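Local coordinates for protein dihydroxyacetone kinase (Citrobacter freundii, PDB 1UN8) that phosphorylates dihydroxyacetone at the expense of ATP, with a divalent metal ion as cofactor, and works as a homodimer, at residues Leu32-Val42 with Asp89-Val98; Cys104-Arg115 with Asn131-Asp139. One frame throughout, in Å; residues are numbered along the deposited sequence.

Interactions 1 and 2 both belong to the N-terminal DhaK part of the chain and sit on one six-stranded mixed sheet. Interaction 1 packs helix 88-98 on the end of that sheet formed by strands 29-32 and 40-43. Interaction 2 pairs strands 104-109 and 132-137 at the other end. Their centres lie about 17 Å apart. They meet where Ile95 CG1 of the helix packs on Cys104 SG of the strand at 4.0 Å. Interaction 2 carries the substrate-binding residues Lys109 and Asp114, and the Lys109 side chain is about 5 Å from that of the active-site His220. Interaction 1 is more remote: Ala90 lies about 10 Å from Asp114, side chain to side chain. Both contacts touch the second subunit.

Interaction 1: residues Leu32-Val42 with Asp89-Val98; sequences LESDPAIRIVV and DAVLTAIQAV
Ile38, Ile40 and Leu32 pack on one side of helix 88-98, and the contact is apolar, with no hydrogen bond across it. Ile38 lays CG1 against Ala90, 3.7 Å from Ala90 CB. Ile40 reaches deeper. Its CG1 lies anti to the carbonyl carbon (chi1 -50°). Ile40 CD1 comes within 3.3 Å of Ala94 CB. Ile40 CD1 also lies 4.0 Å from Thr93 CB. Leu32 approaches from the neighbouring strand. Leu32 CD2 touches Thr93 CG2 (3.7 Å) and Ala97 CB (3.8 Å), over the gap between them. Small residues on the helix let these branched side chains come close.

Two side-chain bonds shape the segments themselves. Thr93 OG1 donates to Asp89 O at 2.9 Å, from above the carbonyl plane, and Thr93 N shares that oxygen. This turns the threonine methyl toward Leu32 and Ile40. In the turn between the strands, Asp35 OD1 accepts from Ala37 N at 2.8 Å through its anti lone pair, an Asx turn.

Leu32 lies on a strand that pairs with a parallel strand of the second subunit. The helix runs nearly parallel to strand 40-42, at 20°. This is a helix layered on a mixed sheet, an alpha/beta arrangement at the dimer interface.

Interaction 2: residues Cys104-Arg115 with Asn131-Asp139; sequences CLLIVKNYTGDR and NVEMLIVGD
A beta-alpha-beta unit is closed here: strand 104-109 leads through helix 112-127 to strand 132-137, and the two strands pair in parallel. Seven backbone hydrogen bonds join the segments, from Cys104 N to Asn131 O at one end to Asn110 N to Val137 O at the other. Leu106 uses both its N-H and its C=O on strand 132-137: Leu106 N donates to Glu133 O at 2.7 Å, and Leu106 O accepts from Leu135 N at 2.8 Å, almost straight at 171°.

Side chains pair along both faces. On the face with Cys104, Leu106 and Val108, Leu106 CG leans across Val132 CG1 at 4.0 Å. Met134 CG is anti to the backbone N (chi1 -177°), which carries SD along to Val108 CG2 at 4.1 Å. The chain then bends, and CE ends beside the Arg115 backbone. On the other face, Ile107 CG2 meets Val137 CG2 at 3.8 Å, and Leu105 CD1 lies against Leu135 CB.

Beyond the strand end, Arg115 NH1 donates to Asn110 OD1 at 2.8 Å. The oxygen lies in the guanidinium plane, and the bond is near straight at 165°. Ile136 CG2 packs against both residues, 3.7 Å from Asn110 OD1. Arg115 NE also bonds to Tyr467 O of the second subunit.

Lys109 and Asp114 are substrate-binding residues. Lys109 NZ bonds to His65, and Asp114 OD1 to Ser85. The Tyr111 ring meets that of the active-site His220 edge-to-face.

Strand 104-109 also pairs with strand 52-59, while 132-137 is an outermost strand within the chain. Helix 112-127 lies against Leu106, Val108 and Val132. Helices 155-167 and 172-184 pack on the face with Leu105 and Leu135.

Interaction 1: residues Leu32-Val42 with Asp89-Val98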
ATOM      1  N   LEU A  32     -10.118  21.559  12.350  1.00 56.26           N
ATOM      2  CA  LEU A  32     -10.524  22.457  13.416  1.00 57.37           C
ATOM      3  C   LEU A  32      -9.772  23.765  13.223  1.00 58.40           C
ATOM      4  O   LEU A  32      -8.546  23.774  13.133  1.00 59.29           O
ATOM      5  CB  LEU A  32     -10.167  21.851  14.774  1.00 56.87           C
ATOM      6  CG  LEU A  32     -10.644  22.630  15.997  1.00 57.67           C
ATOM      7  CD1 LEU A  32     -12.116  22.341  16.222  1.00 57.19           C
ATOM      8  CD2 LEU A  32      -9.838  22.233  17.220  1.00 58.46           C
ATOM      9  N   GLU A  33     -10.504  24.871  13.143  1.00 60.27           N
ATOM     10  CA  GLU A  33      -9.867  26.171  12.962  1.00 61.50           C
ATOM     11  C   GLU A  33      -8.887  26.356  14.107  1.00 59.99           C
ATOM     12  O   GLU A  33      -9.226  26.097  15.265  1.00 60.07           O
ATOM     13  CB  GLU A  33     -10.918  27.281  12.973  1.00 64.54           C
ATOM     14  CG  GLU A  33     -10.333  28.683  12.889  1.00 69.72           C
ATOM     15  CD  GLU A  33     -11.400  29.753  13.011  1.00 71.95           C
ATOM     16  OE1 GLU A  33     -12.145  29.960  12.030  1.00 73.95           O
ATOM     17  OE2 GLU A  33     -11.505  30.376  14.091  1.00 73.73           O
ATOM     18  N   SER A  34      -7.677  26.802  13.787  1.00 59.12           N
ATOM     19  CA  SER A  34      -6.649  26.982  14.806  1.00 58.26           C
ATOM     20  C   SER A  34      -5.404  27.589  14.211  1.00 57.65           C
ATOM     21  O   SER A  34      -5.361  27.888  13.020  1.00 57.78           O
ATOM     22  CB  SER A  34      -6.266  25.623  15.396  1.00 59.03           C
ATOM     23  OG  SER A  34      -5.701  24.790  14.389  1.00 56.71           O
ATOM     24  N   ASP A  35      -4.385  27.762  15.047  1.00 57.71           N
ATOM     25  CA  ASP A  35      -3.118  28.291  14.576  1.00 58.65           C
ATOM     26  C   ASP A  35      -2.574  27.230  13.613  1.00 58.99           C
ATOM     27  O   ASP A  35      -2.817  26.030  13.791  1.00 58.17           O
ATOM     28  CB  ASP A  35      -2.157  28.488  15.749  1.00 60.25           C
ATOM     29  CG  ASP A  35      -0.820  29.073  15.320  1.00 63.51           C
ATOM     30  OD1 ASP A  35      -0.105  28.416  14.531  1.00 65.58           O
ATOM     31  OD2 ASP A  35      -0.478  30.190  15.769  1.00 65.57           O
ATOM     32  N   PRO A  36      -1.849  27.656  12.566  1.00 59.43           N
ATOM     33  CA  PRO A  36      -1.285  26.722  11.584  1.00 58.68           C
ATOM     34  C   PRO A  36      -0.451  25.602  12.206  1.00 58.18           C
ATOM     35  O   PRO A  36      -0.339  24.516  11.638  1.00 60.07           O
ATOM     36  CB  PRO A  36      -0.443  27.629  10.693  1.00 58.35           C
ATOM     37  CG  PRO A  36      -1.201  28.921  10.730  1.00 59.28           C
ATOM     38  CD  PRO A  36      -1.551  29.052  12.193  1.00 59.30           C
ATOM     39  N   ALA A  37       0.133  25.871  13.368  1.00 56.81           N
ATOM     40  CA  ALA A  37       0.965  24.888  14.049  1.00 55.20           C
ATOM     41  C   ALA A  37       0.160  23.826  14.796  1.00 54.46           C
ATOM     42  O   ALA A  37       0.729  22.908  15.375  1.00 55.59           O
ATOM     43  CB  ALA A  37       1.915  25.587  14.996  1.00 54.18           C
ATOM     44  N   ILE A  38      -1.161  23.957  14.803  1.00 53.14           N
ATOM     45  CA  ILE A  38      -2.007  22.969  15.455  1.00 52.09           C
ATOM     46  C   ILE A  38      -2.760  22.272  14.339  1.00 52.21           C
ATOM     47  O   ILE A  38      -3.433  22.924  13.539  1.00 53.47           O
ATOM     48  CB  ILE A  38      -3.005  23.623  16.453  1.00 52.61           C
ATOM     49  CG1 ILE A  38      -2.268  23.973  17.747  1.00 52.92           C
ATOM     50  CG2 ILE A  38      -4.162  22.689  16.768  1.00 50.57           C
ATOM     51  CD1 ILE A  38      -2.279  25.469  18.092  1.00 55.56           C
ATOM     52  N   ARG A  39      -2.642  20.950  14.283  1.00 51.35           N
ATOM     53  CA  ARG A  39      -3.296  20.181  13.233  1.00 50.31           C
ATOM     54  C   ARG A  39      -4.246  19.137  13.799  1.00 49.37           C
ATOM     55  O   ARG A  39      -3.873  17.988  14.030  1.00 49.32           O
ATOM     56  CB  ARG A  39      -2.222  19.546  12.337  1.00 50.90           C
ATOM     57  CG  ARG A  39      -1.764  20.493  11.222  1.00 53.45           C
ATOM     58  CD  ARG A  39      -0.370  20.195  10.707  1.00 55.90           C
ATOM     59  NE  ARG A  39       0.589  20.285  11.800  1.00 59.48           N
ATOM     60  CZ  ARG A  39       1.831  20.740  11.682  1.00 59.91           C
ATOM     61  NH1 ARG A  39       2.294  21.162  10.512  1.00 58.89           N
ATOM     62  NH2 ARG A  39       2.614  20.770  12.750  1.00 61.77           N
ATOM     63  N   ILE A  40      -5.489  19.558  14.007  1.00 48.17           N
ATOM     64  CA  ILE A  40      -6.519  18.700  14.561  1.00 47.74           C
ATOM     65  C   ILE A  40      -7.650  18.398  13.591  1.00 48.64           C
ATOM     66  O   ILE A  40      -8.181  19.293  12.932  1.00 48.96           O
ATOM     67  CB  ILE A  40      -7.152  19.341  15.802  1.00 48.05           C
ATOM     68  CG1 ILE A  40      -6.052  19.794  16.765  1.00 48.98           C
ATOM     69  CG2 ILE A  40      -8.115  18.357  16.444  1.00 45.51           C
ATOM     70  CD1 ILE A  40      -6.523  19.938  18.223  1.00 51.62           C
ATOM     71  N   VAL A  41      -8.012  17.126  13.505  1.00 49.26           N
ATOM     72  CA  VAL A  41      -9.104  16.715  12.647  1.00 50.41           C
ATOM     73  C   VAL A  41     -10.143  16.203  13.602  1.00 52.74           C
ATOM     74  O   VAL A  41      -9.826  15.469  14.535  1.00 53.13           O
ATOM     75  CB  VAL A  41      -8.727  15.577  11.703  1.00 50.03           C
ATOM     76  CG1 VAL A  41      -9.984  15.049  11.004  1.00 48.19           C
ATOM     77  CG2 VAL A  41      -7.734  16.078  10.677  1.00 50.03           C
ATOM     78  N   VAL A  42     -11.386  16.598  13.380  1.00 54.63           N
ATOM     79  CA  VAL A  42     -12.458  16.178  14.261  1.00 56.23           C
ATOM     80  C   VAL A  42     -13.660  15.724  13.457  1.00 56.80           C
ATOM     81  O   VAL A  42     -13.785  16.058  12.284  1.00 57.66           O
ATOM     82  CB  VAL A  42     -12.879  17.330  15.187  1.00 55.86           C
ATOM     83  CG1 VAL A  42     -13.780  18.303  14.438  1.00 55.30           C
ATOM     84  CG2 VAL A  42     -13.561  16.770  16.406  1.00 56.94           C
ATOM     85  N   ASP A  89      -0.141  22.426  23.452  1.00 51.63           N
ATOM     86  CA  ASP A  89      -1.184  23.357  23.058  1.00 53.30           C
ATOM     87  C   ASP A  89      -2.199  22.659  22.154  1.00 53.04           C
ATOM     88  O   ASP A  89      -3.420  22.750  22.350  1.00 52.98           O
ATOM     89  CB  ASP A  89      -0.544  24.510  22.297  1.00 57.91           C
ATOM     90  CG  ASP A  89      -1.154  25.842  22.637  1.00 62.79           C
ATOM     91  OD1 ASP A  89      -2.395  25.994  22.492  1.00 65.68           O
ATOM     92  OD2 ASP A  89      -0.381  26.739  23.055  1.00 66.50           O
ATOM     93  N   ALA A  90      -1.680  21.960  21.152  1.00 50.89           N
ATOM     94  CA  ALA A  90      -2.534  21.265  20.219  1.00 49.78           C
ATOM     95  C   ALA A  90      -3.450  20.267  20.909  1.00 49.23           C
ATOM     96  O   ALA A  90      -4.661  20.269  20.677  1.00 51.76           O
ATOM     97  CB  ALA A  90      -1.682  20.561  19.168  1.00 50.04           C
ATOM     98  N   VAL A  91      -2.883  19.418  21.762  1.00 47.69           N
ATOM     99  CA  VAL A  91      -3.679  18.406  22.433  1.00 47.06           C
ATOM    100  C   VAL A  91      -4.774  19.042  23.271  1.00 47.17           C
ATOM    101  O   VAL A  91      -5.925  18.601  23.243  1.00 45.66           O
ATOM    102  CB  VAL A  91      -2.806  17.487  23.331  1.00 47.56           C
ATOM    103  CG1 VAL A  91      -3.687  16.441  24.030  1.00 44.78           C
ATOM    104  CG2 VAL A  91      -1.752  16.788  22.491  1.00 45.54           C
ATOM    105  N   LEU A  92      -4.420  20.086  24.008  1.00 47.65           N
ATOM    106  CA  LEU A  92      -5.399  20.762  24.850  1.00 49.43           C
ATOM    107  C   LEU A  92      -6.553  21.261  23.984  1.00 50.73           C
ATOM    108  O   LEU A  92      -7.725  20.984  24.266  1.00 50.72           O
ATOM    109  CB  LEU A  92      -4.747  21.940  25.581  1.00 48.22           C
ATOM    110  CG  LEU A  92      -5.646  22.676  26.580  1.00 47.71           C
ATOM    111  CD1 LEU A  92      -6.280  21.671  27.538  1.00 46.52           C
ATOM    112  CD2 LEU A  92      -4.826  23.719  27.342  1.00 45.64           C
ATOM    113  N   THR A  93      -6.207  21.989  22.923  1.00 50.02           N
ATOM    114  CA  THR A  93      -7.188  22.532  22.003  1.00 49.53           C
ATOM    115  C   THR A  93      -8.206  21.491  21.577  1.00 51.35           C
ATOM    116  O   THR A  93      -9.397  21.787  21.472  1.00 53.22           O
ATOM    117  CB  THR A  93      -6.502  23.092  20.762  1.00 49.39           C
ATOM    118  OG1 THR A  93      -5.627  24.154  21.152  1.00 48.37           O
ATOM    119  CG2 THR A  93      -7.521  23.611  19.770  1.00 48.93           C
ATOM    120  N   ALA A  94      -7.750  20.271  21.325  1.00 52.31           N
ATOM    121  CA  ALA A  94      -8.668  19.208  20.920  1.00 52.78           C
ATOM    122  C   ALA A  94      -9.606  18.816  22.061  1.00 53.26           C
ATOM    123  O   ALA A  94     -10.793  18.600  21.852  1.00 53.04           O
ATOM    124  CB  ALA A  94      -7.877  17.993  20.456  1.00 53.16           C
ATOM    125  N   ILE A  95      -9.056  18.715  23.264  1.00 54.23           N
ATOM    126  CA  ILE A  95      -9.831  18.334  24.441  1.00 54.86           C
ATOM    127  C   ILE A  95     -10.981  19.324  24.637  1.00 55.30           C
ATOM    128  O   ILE A  95     -12.149  18.934  24.706  1.00 54.64           O
ATOM    129  CB  ILE A  95      -8.928  18.314  25.723  1.00 56.24           C
ATOM    130  CG1 ILE A  95      -8.144  16.998  25.812  1.00 55.80           C
ATOM    131  CG2 ILE A  95      -9.794  18.466  26.975  1.00 55.51           C
ATOM    132  CD1 ILE A  95      -7.497  16.573  24.516  1.00 60.93           C
ATOM    133  N   GLN A  96     -10.636  20.606  24.719  1.00 55.86           N
ATOM    134  CA  GLN A  96     -11.613  21.669  24.904  1.00 56.26           C
ATOM    135  C   GLN A  96     -12.613  21.744  23.757  1.00 56.98           C
ATOM    136  O   GLN A  96     -13.763  22.145  23.949  1.00 59.05           O
ATOM    137  CB  GLN A  96     -10.913  23.018  24.988  1.00 56.81           C
ATOM    138  CG  GLN A  96      -9.943  23.157  26.124  1.00 58.32           C
ATOM    139  CD  GLN A  96      -9.871  24.589  26.600  1.00 59.75           C
ATOM    140  OE1 GLN A  96     -10.796  25.079  27.257  1.00 61.13           O
ATOM    141  NE2 GLN A  96      -8.786  25.277  26.256  1.00 59.67           N
ATOM    142  N   ALA A  97     -12.173  21.365  22.567  1.00 55.21           N
ATOM    143  CA  ALA A  97     -13.024  21.447  21.401  1.00 53.94           C
ATOM    144  C   ALA A  97     -14.102  20.385  21.265  1.00 54.09           C
ATOM    145  O   ALA A  97     -15.145  20.640  20.667  1.00 54.87           O
ATOM    146  CB  ALA A  97     -12.166  21.449  20.163  1.00 53.46           C
ATOM    147  N   VAL A  98     -13.872  19.202  21.824  1.00 54.16           N
ATOM    148  CA  VAL A  98     -14.830  18.117  21.668  1.00 53.38           C
ATOM    149  C   VAL A  98     -15.254  17.429  22.946  1.00 54.70           C
ATOM    150  O   VAL A  98     -15.999  16.443  22.902  1.00 52.81           O
ATOM    151  CB  VAL A  98     -14.256  17.022  20.732  1.00 53.91           C
ATOM    152  CG1 VAL A  98     -13.855  17.631  19.410  1.00 52.15           C
ATOM    153  CG2 VAL A  98     -13.051  16.349  21.387  1.00 53.02           C
TER

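Interaction 2: residues Cys104-Arg115 with Asn131-Asp139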
ATOM      1  N   CYS A 104     -13.244  12.891  28.496  1.00 57.76           N
ATOM      2  CA  CYS A 104     -12.589  12.260  27.356  1.00 55.85           C
ATOM      3  C   CYS A 104     -11.451  11.338  27.758  1.00 53.02           C
ATOM      4  O   CYS A 104     -10.789  11.533  28.786  1.00 51.80           O
ATOM      5  CB  CYS A 104     -12.026  13.310  26.405  1.00 56.62           C
ATOM      6  SG  CYS A 104     -10.581  14.144  27.065  1.00 62.01           S
ATOM      7  N   LEU A 105     -11.238  10.330  26.922  1.00 49.21           N
ATOM      8  CA  LEU A 105     -10.176   9.360  27.115  1.00 45.40           C
ATOM      9  C   LEU A 105      -9.096   9.606  26.064  1.00 43.68           C
ATOM     10  O   LEU A 105      -9.370   9.572  24.858  1.00 42.39           O
ATOM     11  CB  LEU A 105     -10.725   7.944  26.956  1.00 44.01           C
ATOM     12  CG  LEU A 105      -9.657   6.876  26.735  1.00 44.13           C
ATOM     13  CD1 LEU A 105      -8.758   6.831  27.963  1.00 44.50           C
ATOM     14  CD2 LEU A 105     -10.300   5.515  26.471  1.00 43.17           C
ATOM     15  N   LEU A 106      -7.881   9.895  26.515  1.00 41.50           N
ATOM     16  CA  LEU A 106      -6.773  10.097  25.586  1.00 39.79           C
ATOM     17  C   LEU A 106      -6.129   8.711  25.390  1.00 41.72           C
ATOM     18  O   LEU A 106      -5.785   8.036  26.365  1.00 41.91           O
ATOM     19  CB  LEU A 106      -5.742  11.069  26.167  1.00 35.77           C
ATOM     20  CG  LEU A 106      -6.192  12.488  26.540  1.00 35.94           C
ATOM     21  CD1 LEU A 106      -5.006  13.261  27.113  1.00 32.81           C
ATOM     22  CD2 LEU A 106      -6.776  13.208  25.334  1.00 31.79           C
ATOM     23  N   ILE A 107      -6.009   8.262  24.142  1.00 40.61           N
ATOM     24  CA  ILE A 107      -5.374   6.985  23.859  1.00 40.50           C
ATOM     25  C   ILE A 107      -4.003   7.337  23.260  1.00 42.18           C
ATOM     26  O   ILE A 107      -3.911   7.867  22.137  1.00 42.02           O
ATOM     27  CB  ILE A 107      -6.184   6.163  22.849  1.00 42.28           C
ATOM     28  CG1 ILE A 107      -7.609   5.942  23.386  1.00 41.52           C
ATOM     29  CG2 ILE A 107      -5.463   4.816  22.577  1.00 40.30           C
ATOM     30  CD1 ILE A 107      -8.012   4.503  23.546  1.00 41.02           C
ATOM     31  N   VAL A 108      -2.939   7.047  24.004  1.00 42.02           N
ATOM     32  CA  VAL A 108      -1.591   7.380  23.555  1.00 42.26           C
ATOM     33  C   VAL A 108      -0.637   6.204  23.338  1.00 41.28           C
ATOM     34  O   VAL A 108      -0.488   5.349  24.207  1.00 40.82           O
ATOM     35  CB  VAL A 108      -0.932   8.351  24.549  1.00 43.86           C
ATOM     36  CG1 VAL A 108       0.474   8.699  24.101  1.00 44.66           C
ATOM     37  CG2 VAL A 108      -1.777   9.603  24.658  1.00 47.57           C
ATOM     38  N   LYS A 109       0.018   6.181  22.175  1.00 41.23           N
ATOM     39  CA  LYS A 109       0.988   5.128  21.860  1.00 39.38           C
ATOM     40  C   LYS A 109       2.202   5.379  22.757  1.00 38.75           C
ATOM     41  O   LYS A 109       2.547   6.526  23.029  1.00 37.62           O
ATOM     42  CB  LYS A 109       1.369   5.170  20.373  1.00 38.48           C
ATOM     43  CG  LYS A 109       0.205   4.832  19.439  1.00 36.28           C
ATOM     44  CD  LYS A 109       0.641   4.629  17.978  1.00 37.90           C
ATOM     45  CE  LYS A 109       1.354   5.846  17.397  1.00 37.05           C
ATOM     46  NZ  LYS A 109       0.579   7.104  17.527  1.00 37.22           N
ATOM     47  N   ASN A 110       2.837   4.314  23.229  1.00 39.26           N
ATOM     48  CA  ASN A 110       3.969   4.456  24.143  1.00 39.68           C
ATOM     49  C   ASN A 110       5.234   5.102  23.581  1.00 39.14           C
ATOM     50  O   ASN A 110       6.123   4.422  23.086  1.00 40.79           O
ATOM     51  CB  ASN A 110       4.326   3.093  24.741  1.00 40.81           C
ATOM     52  CG  ASN A 110       4.943   3.206  26.125  1.00 41.94           C
ATOM     53  OD1 ASN A 110       5.296   4.299  26.569  1.00 42.90           O
ATOM     54  ND2 ASN A 110       5.075   2.069  26.814  1.00 41.19           N
ATOM     55  N   TYR A 111       5.302   6.422  23.657  1.00 39.01           N
ATOM     56  CA  TYR A 111       6.471   7.173  23.212  1.00 39.67           C
ATOM     57  C   TYR A 111       6.551   8.413  24.099  1.00 41.54           C
ATOM     58  O   TYR A 111       5.550   9.105  24.298  1.00 41.49           O
ATOM     59  CB  TYR A 111       6.391   7.447  21.708  1.00 38.75           C
ATOM     60  CG  TYR A 111       6.271   6.197  20.864  1.00 37.30           C
ATOM     61  CD1 TYR A 111       5.043   5.804  20.348  1.00 35.69           C
ATOM     62  CD2 TYR A 111       7.378   5.413  20.583  1.00 34.21           C
ATOM     63  CE1 TYR A 111       4.924   4.664  19.575  1.00 35.63           C
ATOM     64  CE2 TYR A 111       7.271   4.271  19.811  1.00 32.57           C
ATOM     65  CZ  TYR A 111       6.041   3.901  19.311  1.00 32.75           C
ATOM     66  OH  TYR A 111       5.930   2.766  18.542  1.00 31.45           O
ATOM     67  N   THR A 112       7.737   8.679  24.639  1.00 42.35           N
ATOM     68  CA  THR A 112       7.948   9.824  25.520  1.00 43.19           C
ATOM     69  C   THR A 112       7.283  11.115  25.051  1.00 41.71           C
ATOM     70  O   THR A 112       6.520  11.730  25.787  1.00 41.22           O
ATOM     71  CB  THR A 112       9.439  10.101  25.705  1.00 44.03           C
ATOM     72  OG1 THR A 112      10.074   8.910  26.169  1.00 47.36           O
ATOM     73  CG2 THR A 112       9.656  11.212  26.733  1.00 44.28           C
ATOM     74  N   GLY A 113       7.593  11.528  23.831  1.00 41.43           N
ATOM     75  CA  GLY A 113       7.019  12.754  23.301  1.00 40.86           C
ATOM     76  C   GLY A 113       5.510  12.840  23.463  1.00 40.26           C
ATOM     77  O   GLY A 113       4.985  13.857  23.903  1.00 39.58           O
ATOM     78  N   ASP A 114       4.804  11.775  23.109  1.00 40.08           N
ATOM     79  CA  ASP A 114       3.358  11.772  23.231  1.00 42.00           C
ATOM     80  C   ASP A 114       2.894  11.710  24.677  1.00 43.35           C
ATOM     81  O   ASP A 114       1.952  12.401  25.060  1.00 44.81           O
ATOM     82  CB  ASP A 114       2.755  10.604  22.457  1.00 42.13           C
ATOM     83  CG  ASP A 114       2.924  10.752  20.973  1.00 42.68           C
ATOM     84  OD1 ASP A 114       3.246  11.883  20.544  1.00 43.60           O
ATOM     85  OD2 ASP A 114       2.736   9.753  20.240  1.00 42.21           O
ATOM     86  N   ARG A 115       3.553  10.880  25.475  1.00 43.39           N
ATOM     87  CA  ARG A 115       3.197  10.735  26.875  1.00 43.73           C
ATOM     88  C   ARG A 115       3.355  12.059  27.604  1.00 44.49           C
ATOM     89  O   ARG A 115       2.476  12.473  28.355  1.00 44.58           O
ATOM     90  CB  ARG A 115       4.076   9.665  27.527  1.00 44.29           C
ATOM     91  CG  ARG A 115       3.846   8.271  26.955  1.00 43.99           C
ATOM     92  CD  ARG A 115       4.775   7.234  27.553  1.00 42.90           C
ATOM     93  NE  ARG A 115       4.835   7.290  29.010  1.00 42.34           N
ATOM     94  CZ  ARG A 115       5.021   6.225  29.784  1.00 43.57           C
ATOM     95  NH1 ARG A 115       5.158   5.017  29.246  1.00 43.59           N
ATOM     96  NH2 ARG A 115       5.076   6.360  31.098  1.00 42.80           N
ATOM     97  N   ASN A 131     -12.995  16.313  32.673  1.00 53.56           N
ATOM     98  CA  ASN A 131     -12.680  15.010  33.240  1.00 56.32           C
ATOM     99  C   ASN A 131     -11.856  14.289  32.183  1.00 56.95           C
ATOM    100  O   ASN A 131     -12.336  14.041  31.074  1.00 54.70           O
ATOM    101  CB  ASN A 131     -13.945  14.216  33.543  1.00 59.14           C
ATOM    102  CG  ASN A 131     -14.655  14.715  34.777  1.00 62.12           C
ATOM    103  OD1 ASN A 131     -15.405  13.977  35.404  1.00 66.14           O
ATOM    104  ND2 ASN A 131     -14.426  15.974  35.134  1.00 62.64           N
ATOM    105  N   VAL A 132     -10.616  13.957  32.531  1.00 57.78           N
ATOM    106  CA  VAL A 132      -9.721  13.304  31.590  1.00 56.84           C
ATOM    107  C   VAL A 132      -9.050  12.045  32.113  1.00 57.22           C
ATOM    108  O   VAL A 132      -8.701  11.945  33.291  1.00 58.19           O
ATOM    109  CB  VAL A 132      -8.607  14.269  31.152  1.00 56.35           C
ATOM    110  CG1 VAL A 132      -7.874  13.701  29.946  1.00 55.21           C
ATOM    111  CG2 VAL A 132      -9.198  15.639  30.852  1.00 55.01           C
ATOM    112  N   GLU A 133      -8.873  11.085  31.214  1.00 56.06           N
ATOM    113  CA  GLU A 133      -8.192   9.842  31.533  1.00 54.55           C
ATOM    114  C   GLU A 133      -7.233   9.544  30.375  1.00 53.42           C
ATOM    115  O   GLU A 133      -7.511   9.880  29.219  1.00 52.08           O
ATOM    116  CB  GLU A 133      -9.189   8.697  31.704  1.00 55.91           C
ATOM    117  CG  GLU A 133     -10.019   8.747  32.990  1.00 57.68           C
ATOM    118  CD  GLU A 133      -9.178   8.896  34.253  1.00 58.49           C
ATOM    119  OE1 GLU A 133      -8.039   8.384  34.292  1.00 59.87           O
ATOM    120  OE2 GLU A 133      -9.668   9.518  35.216  1.00 60.04           O
ATOM    121  N   MET A 134      -6.098   8.931  30.687  1.00 51.43           N
ATOM    122  CA  MET A 134      -5.129   8.601  29.654  1.00 49.94           C
ATOM    123  C   MET A 134      -4.727   7.133  29.681  1.00 48.87           C
ATOM    124  O   MET A 134      -4.400   6.589  30.735  1.00 49.95           O
ATOM    125  CB  MET A 134      -3.881   9.461  29.810  1.00 49.13           C
ATOM    126  CG  MET A 134      -2.861   9.223  28.729  1.00 49.55           C
ATOM    127  SD  MET A 134      -1.571  10.494  28.697  1.00 50.36           S
ATOM    128  CE  MET A 134      -0.169   9.424  28.929  1.00 50.91           C
ATOM    129  N   LEU A 135      -4.759   6.490  28.519  1.00 46.50           N
ATOM    130  CA  LEU A 135      -4.369   5.088  28.416  1.00 44.05           C
ATOM    131  C   LEU A 135      -3.180   4.967  27.470  1.00 44.40           C
ATOM    132  O   LEU A 135      -3.309   5.186  26.263  1.00 42.09           O
ATOM    133  CB  LEU A 135      -5.519   4.232  27.883  1.00 42.11           C
ATOM    134  CG  LEU A 135      -5.117   2.786  27.565  1.00 42.33           C
ATOM    135  CD1 LEU A 135      -4.674   2.115  28.852  1.00 42.32           C
ATOM    136  CD2 LEU A 135      -6.265   2.013  26.924  1.00 40.86           C
ATOM    137  N   ILE A 136      -2.017   4.632  28.026  1.00 44.86           N
ATOM    138  CA  ILE A 136      -0.810   4.460  27.221  1.00 44.62           C
ATOM    139  C   ILE A 136      -0.815   3.028  26.664  1.00 43.97           C
ATOM    140  O   ILE A 136      -0.892   2.054  27.428  1.00 45.11           O
ATOM    141  CB  ILE A 136       0.494   4.650  28.048  1.00 45.28           C
ATOM    142  CG1 ILE A 136       0.527   6.015  28.739  1.00 45.55           C
ATOM    143  CG2 ILE A 136       1.695   4.555  27.124  1.00 46.00           C
ATOM    144  CD1 ILE A 136      -0.400   6.109  29.902  1.00 52.24           C
ATOM    145  N   VAL A 137      -0.745   2.896  25.341  1.00 41.86           N
ATOM    146  CA  VAL A 137      -0.740   1.581  24.708  1.00 41.07           C
ATOM    147  C   VAL A 137       0.672   1.120  24.314  1.00 41.23           C
ATOM    148  O   VAL A 137       1.385   1.820  23.589  1.00 41.14           O
ATOM    149  CB  VAL A 137      -1.633   1.575  23.458  1.00 40.88           C
ATOM    150  CG1 VAL A 137      -1.769   0.154  22.920  1.00 40.16           C
ATOM    151  CG2 VAL A 137      -3.004   2.138  23.804  1.00 40.64           C
ATOM    152  N   GLY A 138       1.068  -0.052  24.811  1.00 39.34           N
ATOM    153  CA  GLY A 138       2.381  -0.594  24.511  1.00 38.69           C
ATOM    154  C   GLY A 138       2.217  -2.050  24.132  1.00 38.46           C
ATOM    155  O   GLY A 138       2.521  -2.944  24.910  1.00 37.46           O
ATOM    156  N   ASP A 139       1.735  -2.284  22.918  1.00 38.14           N
ATOM    157  CA  ASP A 139       1.481  -3.635  22.444  1.00 39.37           C
ATOM    158  C   ASP A 139       2.640  -4.416  21.817  1.00 38.55           C
ATOM    159  O   ASP A 139       2.542  -5.628  21.645  1.00 38.71           O
ATOM    160  CB  ASP A 139       0.287  -3.609  21.475  1.00 39.29           C
ATOM    161  CG  ASP A 139       0.538  -2.741  20.248  1.00 41.66           C
ATOM    162  OD1 ASP A 139       0.907  -1.558  20.401  1.00 41.06           O
ATOM    163  OD2 ASP A 139       0.359  -3.245  19.121  1.00 42.53           O
TER